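Local coordinates for carboxylic ester hydrolase (Aspergillus niger, PDB 7K4O), which probably hydrolyses the ester bonds of tannins as a serine esterase of the tannase family, and binds gallic acid, calcium and zinc, at residues 237-247 with 279-287. Numbering follows the deposited sequence.
Sequences PPCELDKIVNE and EGKPYSCAA. With NAG (2-acetamido-2-deoxy-beta-D-glucopyranose), chain G.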
ATOM      1  N   PRO A 237      -3.330  -8.343  27.324  1.00 42.20           N
ATOM      2  CA  PRO A 237      -2.354  -9.317  26.829  1.00 42.73           C
ATOM      3  C   PRO A 237      -2.662  -9.558  25.351  1.00 36.34           C
ATOM      4  O   PRO A 237      -3.835  -9.621  24.974  1.00 38.83           O
ATOM      5  CB  PRO A 237      -2.611 -10.589  27.657  1.00 45.75           C
ATOM      6  CG  PRO A 237      -3.342 -10.091  28.881  1.00 47.02           C
ATOM      7  CD  PRO A 237      -4.141  -8.876  28.436  1.00 44.76           C
ATOM      8  N   PRO A 238      -1.648  -9.667  24.478  1.00 38.17           N
ATOM      9  CA  PRO A 238      -1.900  -9.921  23.053  1.00 40.14           C
ATOM     10  C   PRO A 238      -2.882 -11.076  22.816  1.00 42.32           C
ATOM     11  O   PRO A 238      -3.721 -11.008  21.942  1.00 37.37           O
ATOM     12  CB  PRO A 238      -0.511 -10.289  22.520  1.00 41.46           C
ATOM     13  CG  PRO A 238       0.429  -9.495  23.402  1.00 41.45           C
ATOM     14  CD  PRO A 238      -0.216  -9.544  24.778  1.00 36.22           C
ATOM     15  N   CYS A 239      -2.794 -12.124  23.644  1.00 40.47           N
ATOM     16  CA  CYS A 239      -3.632 -13.334  23.489  1.00 38.20           C
ATOM     17  C   CYS A 239      -5.105 -12.983  23.664  1.00 35.38           C
ATOM     18  O   CYS A 239      -5.955 -13.581  22.990  1.00 36.23           O
ATOM     19  CB  CYS A 239      -3.208 -14.365  24.530  1.00 49.52           C
ATOM     20  SG  CYS A 239      -3.852 -16.005  24.160  0.99 53.58           S
ATOM     21  N   GLU A 240      -5.429 -12.052  24.558  1.00 35.39           N
ATOM     22  CA  GLU A 240      -6.837 -11.697  24.797  1.00 39.11           C
ATOM     23  C   GLU A 240      -7.424 -11.090  23.516  1.00 37.26           C
ATOM     24  O   GLU A 240      -8.579 -11.409  23.170  1.00 37.27           O
ATOM     25  CB  GLU A 240      -6.925 -10.748  25.986  1.00 40.21           C
ATOM     26  CG  GLU A 240      -8.325 -10.284  26.291  1.00 40.60           C
ATOM     27  CD  GLU A 240      -8.387  -9.407  27.533  1.00 46.30           C
ATOM     28  OE1 GLU A 240      -7.429  -8.652  27.757  1.00 44.78           O
ATOM     29  OE2 GLU A 240      -9.391  -9.504  28.285  1.00 49.84           O
ATOM     30  N   LEU A 241      -6.693 -10.176  22.874  1.00 38.90           N
ATOM     31  CA  LEU A 241      -7.179  -9.521  21.624  1.00 37.16           C
ATOM     32  C   LEU A 241      -7.207 -10.546  20.494  1.00 32.21           C
ATOM     33  O   LEU A 241      -8.159 -10.486  19.693  1.00 36.44           O
ATOM     34  CB  LEU A 241      -6.275  -8.324  21.314  1.00 37.56           C
ATOM     35  CG  LEU A 241      -6.404  -7.203  22.347  1.00 33.65           C
ATOM     36  CD1 LEU A 241      -5.525  -6.006  22.061  1.00 35.07           C
ATOM     37  CD2 LEU A 241      -7.845  -6.765  22.486  1.00 36.98           C
ATOM     38  N   ASP A 242      -6.238 -11.449  20.451  1.00 34.48           N
ATOM     39  CA  ASP A 242      -6.199 -12.506  19.404  1.00 37.65           C
ATOM     40  C   ASP A 242      -7.434 -13.407  19.539  1.00 42.56           C
ATOM     41  O   ASP A 242      -8.012 -13.806  18.516  1.00 37.08           O
ATOM     42  CB  ASP A 242      -4.911 -13.306  19.430  1.00 39.19           C
ATOM     43  CG  ASP A 242      -4.821 -14.253  18.246  1.00 51.03           C
ATOM     44  OD1 ASP A 242      -5.066 -13.797  17.089  1.00 50.83           O
ATOM     45  OD2 ASP A 242      -4.547 -15.439  18.477  1.00 48.52           O
ATOM     46  N   LYS A 243      -7.874 -13.673  20.772  1.00 40.77           N
ATOM     47  CA  LYS A 243      -9.113 -14.452  20.986  1.00 38.20           C
ATOM     48  C   LYS A 243     -10.316 -13.692  20.440  1.00 35.86           C
ATOM     49  O   LYS A 243     -11.188 -14.280  19.770  1.00 37.89           O
ATOM     50  CB  LYS A 243      -9.267 -14.780  22.483  1.00 39.85           C
ATOM     51  CG  LYS A 243     -10.537 -15.544  22.842  1.00 44.83           C
ATOM     52  CD  LYS A 243     -10.766 -16.792  22.035  1.00 46.71           C
ATOM     53  CE  LYS A 243      -9.733 -17.868  22.305  1.00 57.85           C
ATOM     54  NZ  LYS A 243     -10.306 -19.230  22.127  1.00 65.39           N
ATOM     55  N   ILE A 244     -10.365 -12.382  20.651  1.00 35.07           N
ATOM     56  CA  ILE A 244     -11.492 -11.589  20.120  1.00 33.73           C
ATOM     57  C   ILE A 244     -11.480 -11.700  18.587  1.00 34.05           C
ATOM     58  O   ILE A 244     -12.580 -11.845  17.982  1.00 33.71           O
ATOM     59  CB  ILE A 244     -11.394 -10.133  20.616  1.00 34.58           C
ATOM     60  CG1 ILE A 244     -11.764 -10.054  22.106  1.00 37.63           C
ATOM     61  CG2 ILE A 244     -12.277  -9.205  19.820  1.00 35.56           C
ATOM     62  CD1 ILE A 244     -11.344  -8.770  22.784  1.00 39.58           C
ATOM     63  N   VAL A 245     -10.311 -11.562  17.969  1.00 35.18           N
ATOM     64  CA  VAL A 245     -10.256 -11.662  16.472  1.00 36.15           C
ATOM     65  C   VAL A 245     -10.778 -13.046  16.031  1.00 35.32           C
ATOM     66  O   VAL A 245     -11.607 -13.118  15.123  1.00 32.31           O
ATOM     67  CB  VAL A 245      -8.823 -11.416  15.981  1.00 37.21           C
ATOM     68  CG1 VAL A 245      -8.654 -11.790  14.519  1.00 39.22           C
ATOM     69  CG2 VAL A 245      -8.412  -9.977  16.254  1.00 37.14           C
ATOM     70  N   ASN A 246     -10.256 -14.121  16.624  1.00 36.47           N
ATOM     71  CA  ASN A 246     -10.659 -15.520  16.283  1.00 38.72           C
ATOM     72  C   ASN A 246     -12.166 -15.672  16.439  1.00 38.28           C
ATOM     73  O   ASN A 246     -12.788 -16.240  15.541  1.00 37.81           O
ATOM     74  CB  ASN A 246      -9.887 -16.574  17.087  1.00 40.62           C
ATOM     75  CG  ASN A 246      -8.478 -16.801  16.583  1.00 49.00           C
ATOM     76  OD1 ASN A 246      -8.078 -16.227  15.555  1.00 48.73           O
ATOM     77  ND2 ASN A 246      -7.693 -17.603  17.304  1.00 46.42           N
ATOM     78  N   GLU A 247     -12.773 -15.178  17.521  1.00 39.30           N
ATOM     79  CA  GLU A 247     -14.248 -15.300  17.714  1.00 38.54           C
ATOM     80  C   GLU A 247     -15.026 -14.420  16.749  1.00 39.55           C
ATOM     81  O   GLU A 247     -16.196 -14.762  16.422  1.00 38.40           O
ATOM     82  CB  GLU A 247     -14.623 -14.946  19.153  1.00 43.21           C
ATOM     83  CG  GLU A 247     -14.120 -15.981  20.137  1.00 43.12           C
ATOM     84  CD  GLU A 247     -14.797 -17.336  19.937  1.00 48.76           C
ATOM     85  OE1 GLU A 247     -16.029 -17.390  19.743  1.00 52.79           O
ATOM     86  OE2 GLU A 247     -14.088 -18.314  19.934  1.00 54.17           O
ATOM     87  N   GLU A 279     -17.157 -11.934  25.921  1.00 41.46           N
ATOM     88  CA  GLU A 279     -16.756 -11.809  27.344  1.00 48.36           C
ATOM     89  C   GLU A 279     -16.882 -13.175  28.037  1.00 48.28           C
ATOM     90  O   GLU A 279     -17.894 -13.836  27.846  1.00 49.77           O
ATOM     91  CB  GLU A 279     -17.605 -10.795  28.088  1.00 48.99           C
ATOM     92  CG  GLU A 279     -17.014 -10.493  29.451  1.00 56.49           C
ATOM     93  CD  GLU A 279     -17.763  -9.450  30.246  1.00 61.76           C
ATOM     94  OE1 GLU A 279     -17.658  -9.505  31.492  1.00 72.09           O
ATOM     95  OE2 GLU A 279     -18.433  -8.586  29.626  1.00 66.01           O
ATOM     96  N   GLY A 280     -15.844 -13.575  28.757  1.00 48.58           N
ATOM     97  CA  GLY A 280     -15.817 -14.839  29.510  1.00 54.00           C
ATOM     98  C   GLY A 280     -15.209 -15.979  28.716  1.00 58.60           C
ATOM     99  O   GLY A 280     -14.894 -16.997  29.317  1.00 56.29           O
ATOM    100  N   LYS A 281     -14.987 -15.839  27.413  1.00 53.37           N
ATOM    101  CA  LYS A 281     -14.404 -16.957  26.640  1.00 55.55           C
ATOM    102  C   LYS A 281     -12.962 -17.157  27.077  1.00 50.93           C
ATOM    103  O   LYS A 281     -12.199 -16.215  27.234  1.00 47.89           O
ATOM    104  CB  LYS A 281     -14.521 -16.707  25.139  1.00 62.03           C
ATOM    105  CG  LYS A 281     -15.914 -16.946  24.568  1.00 69.41           C
ATOM    106  CD  LYS A 281     -15.995 -18.262  23.796  1.00 79.39           C
ATOM    107  CE  LYS A 281     -17.360 -18.929  23.792  1.00 86.42           C
ATOM    108  NZ  LYS A 281     -18.401 -18.105  23.129  1.00 81.85           N
ATOM    109  N   PRO A 282     -12.531 -18.407  27.319  1.00 55.30           N
ATOM    110  CA  PRO A 282     -11.160 -18.648  27.751  1.00 54.11           C
ATOM    111  C   PRO A 282     -10.174 -18.447  26.600  1.00 49.57           C
ATOM    112  O   PRO A 282     -10.495 -18.710  25.455  1.00 50.76           O
ATOM    113  CB  PRO A 282     -11.155 -20.122  28.187  1.00 58.33           C
ATOM    114  CG  PRO A 282     -12.310 -20.747  27.411  1.00 56.45           C
ATOM    115  CD  PRO A 282     -13.327 -19.643  27.192  1.00 58.44           C
ATOM    116  N   TYR A 283      -8.961 -18.071  26.947  1.00 47.80           N
ATOM    117  CA  TYR A 283      -7.857 -17.980  25.974  1.00 53.68           C
ATOM    118  C   TYR A 283      -6.616 -18.558  26.630  1.00 51.60           C
ATOM    119  O   TYR A 283      -6.431 -18.447  27.865  1.00 51.41           O
ATOM    120  CB  TYR A 283      -7.665 -16.530  25.499  1.00 45.81           C
ATOM    121  CG  TYR A 283      -7.232 -15.547  26.558  1.00 41.11           C
ATOM    122  CD1 TYR A 283      -5.892 -15.396  26.904  1.00 39.86           C
ATOM    123  CD2 TYR A 283      -8.175 -14.735  27.179  1.00 37.90           C
ATOM    124  CE1 TYR A 283      -5.507 -14.458  27.859  1.00 41.62           C
ATOM    125  CE2 TYR A 283      -7.807 -13.803  28.131  1.00 38.97           C
ATOM    126  CZ  TYR A 283      -6.475 -13.659  28.463  1.00 37.01           C
ATOM    127  OH  TYR A 283      -6.142 -12.734  29.410  1.00 46.48           O
ATOM    128  N   SER A 284      -5.758 -19.110  25.798  1.00 45.64           N
ATOM    129  CA  SER A 284      -4.460 -19.657  26.223  1.00 54.75           C
ATOM    130  C   SER A 284      -3.495 -19.496  25.060  1.00 55.45           C
ATOM    131  O   SER A 284      -3.849 -19.870  23.940  1.00 55.92           O
ATOM    132  CB  SER A 284      -4.605 -21.098  26.646  1.00 57.15           C
ATOM    133  OG  SER A 284      -3.333 -21.713  26.737  1.00 58.12           O
ATOM    134  N   CYS A 285      -2.340 -18.917  25.318  1.00 52.95           N
ATOM    135  CA  CYS A 285      -1.241 -18.805  24.334  1.00 59.14           C
ATOM    136  C   CYS A 285      -0.023 -19.381  25.038  1.00 59.08           C
ATOM    137  O   CYS A 285       0.154 -19.122  26.238  1.00 60.57           O
ATOM    138  CB  CYS A 285      -1.033 -17.361  23.854  1.00 58.74           C
ATOM    139  SG  CYS A 285      -2.408 -16.703  22.858  0.73 65.54           S
ATOM    140  N   ALA A 286       0.791 -20.127  24.307  1.00 68.81           N
ATOM    141  CA  ALA A 286       2.049 -20.714  24.802  1.00 73.21           C
ATOM    142  C   ALA A 286       3.087 -19.610  24.984  1.00 76.78           C
ATOM    143  O   ALA A 286       2.989 -18.569  24.315  1.00 76.75           O
ATOM    144  CB  ALA A 286       2.534 -21.746  23.823  1.00 79.61           C
ATOM    145  N   ALA A 287       4.063 -19.846  25.848  1.00 80.67           N
ATOM    146  CA  ALA A 287       5.176 -18.904  26.072  1.00 84.25           C
ATOM    147  C   ALA A 287       6.023 -18.876  24.800  1.00 89.61           C
ATOM    148  O   ALA A 287       6.289 -19.947  24.265  1.00100.33           O
ATOM    149  CB  ALA A 287       5.975 -19.332  27.268  1.00 79.53           C
TER
HETATM  150  C1  NAG G   1      -6.286 -17.944  16.989  0.75 52.07           C
HETATM  151  C2  NAG G   1      -5.529 -18.768  18.048  1.00 53.94           C
HETATM  152  C3  NAG G   1      -4.138 -19.203  17.619  0.76 61.16           C
HETATM  153  C4  NAG G   1      -4.350 -19.997  16.362  1.00 63.99           C
HETATM  154  C5  NAG G   1      -5.087 -19.145  15.333  0.94 60.66           C
HETATM  155  C6  NAG G   1      -5.343 -19.942  14.068  1.00 60.70           C
HETATM  156  C7  NAG G   1      -6.065 -18.051  20.322  0.98 60.20           C
HETATM  157  C8  NAG G   1      -5.761 -17.029  21.380  1.00 59.85           C
HETATM  158  N2  NAG G   1      -5.337 -17.941  19.216  0.91 60.97           N
HETATM  159  O3  NAG G   1      -3.525 -19.879  18.723  1.00 61.12           O
HETATM  160  O4  NAG G   1      -3.049 -20.246  15.905  0.93 69.16           O
HETATM  161  O5  NAG G   1      -6.349 -18.692  15.782  0.86 51.06           O
HETATM  162  O6  NAG G   1      -6.002 -19.110  13.137  0.81 56.76           O
HETATM  163  O7  NAG G   1      -6.896 -18.923  20.454  1.00 58.43           O
HETATM  164  O   HOH W   1      -8.084 -11.290  30.487  1.00 52.72           O
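Cys239 and Cys285 form a disulfide that ties the first turn of helix 238-252 to strand 282-285, one arm of a two-stranded antiparallel hairpin with strand 294-297; the centre of the contact lies about 29 Å from the centre of the chain. It exemplifies a covalent link with an aromatic side chain packed beside it. The SG atoms of Cys239 and Cys285 lie 2.1 Å apart, with a chi3 of 83°, close to the 90° a relaxed disulfide adopts. Beside this bridge, Tyr283 takes the rotamer with CG between its backbone N and carbonyl carbon (chi1 65°), which lays the ring flat against the helix: Glu240 CA sits over the centre of one face in a CH-pi contact, 4.0 Å from the centroid. Cys239 SG approaches the same ring obliquely, 3.5 Å from Tyr283 CD1. Tyr283 OH hydrogen-bonds a water at 2.6 Å, which reaches Glu240 OE2 only weakly; that carboxylate is held chiefly by Tyr234 and Ser299. Lys243, bent at chi2 and chi3, brings NZ to a weak hydrogen bond with Pro282 O (3.4 Å). One turn further on, Asn246 ND2 carries an N-linked NAG whose N2 donates to Asp242 OD2 at 2.7 Å, while the acetamido methyl C8 of this NAG lies 3.5 Å from Cys239 SG. Covalent and apolar contacts thus carry this junction, with the sugar's methyl packed against the disulfide and the one direct hydrogen bond across it weak.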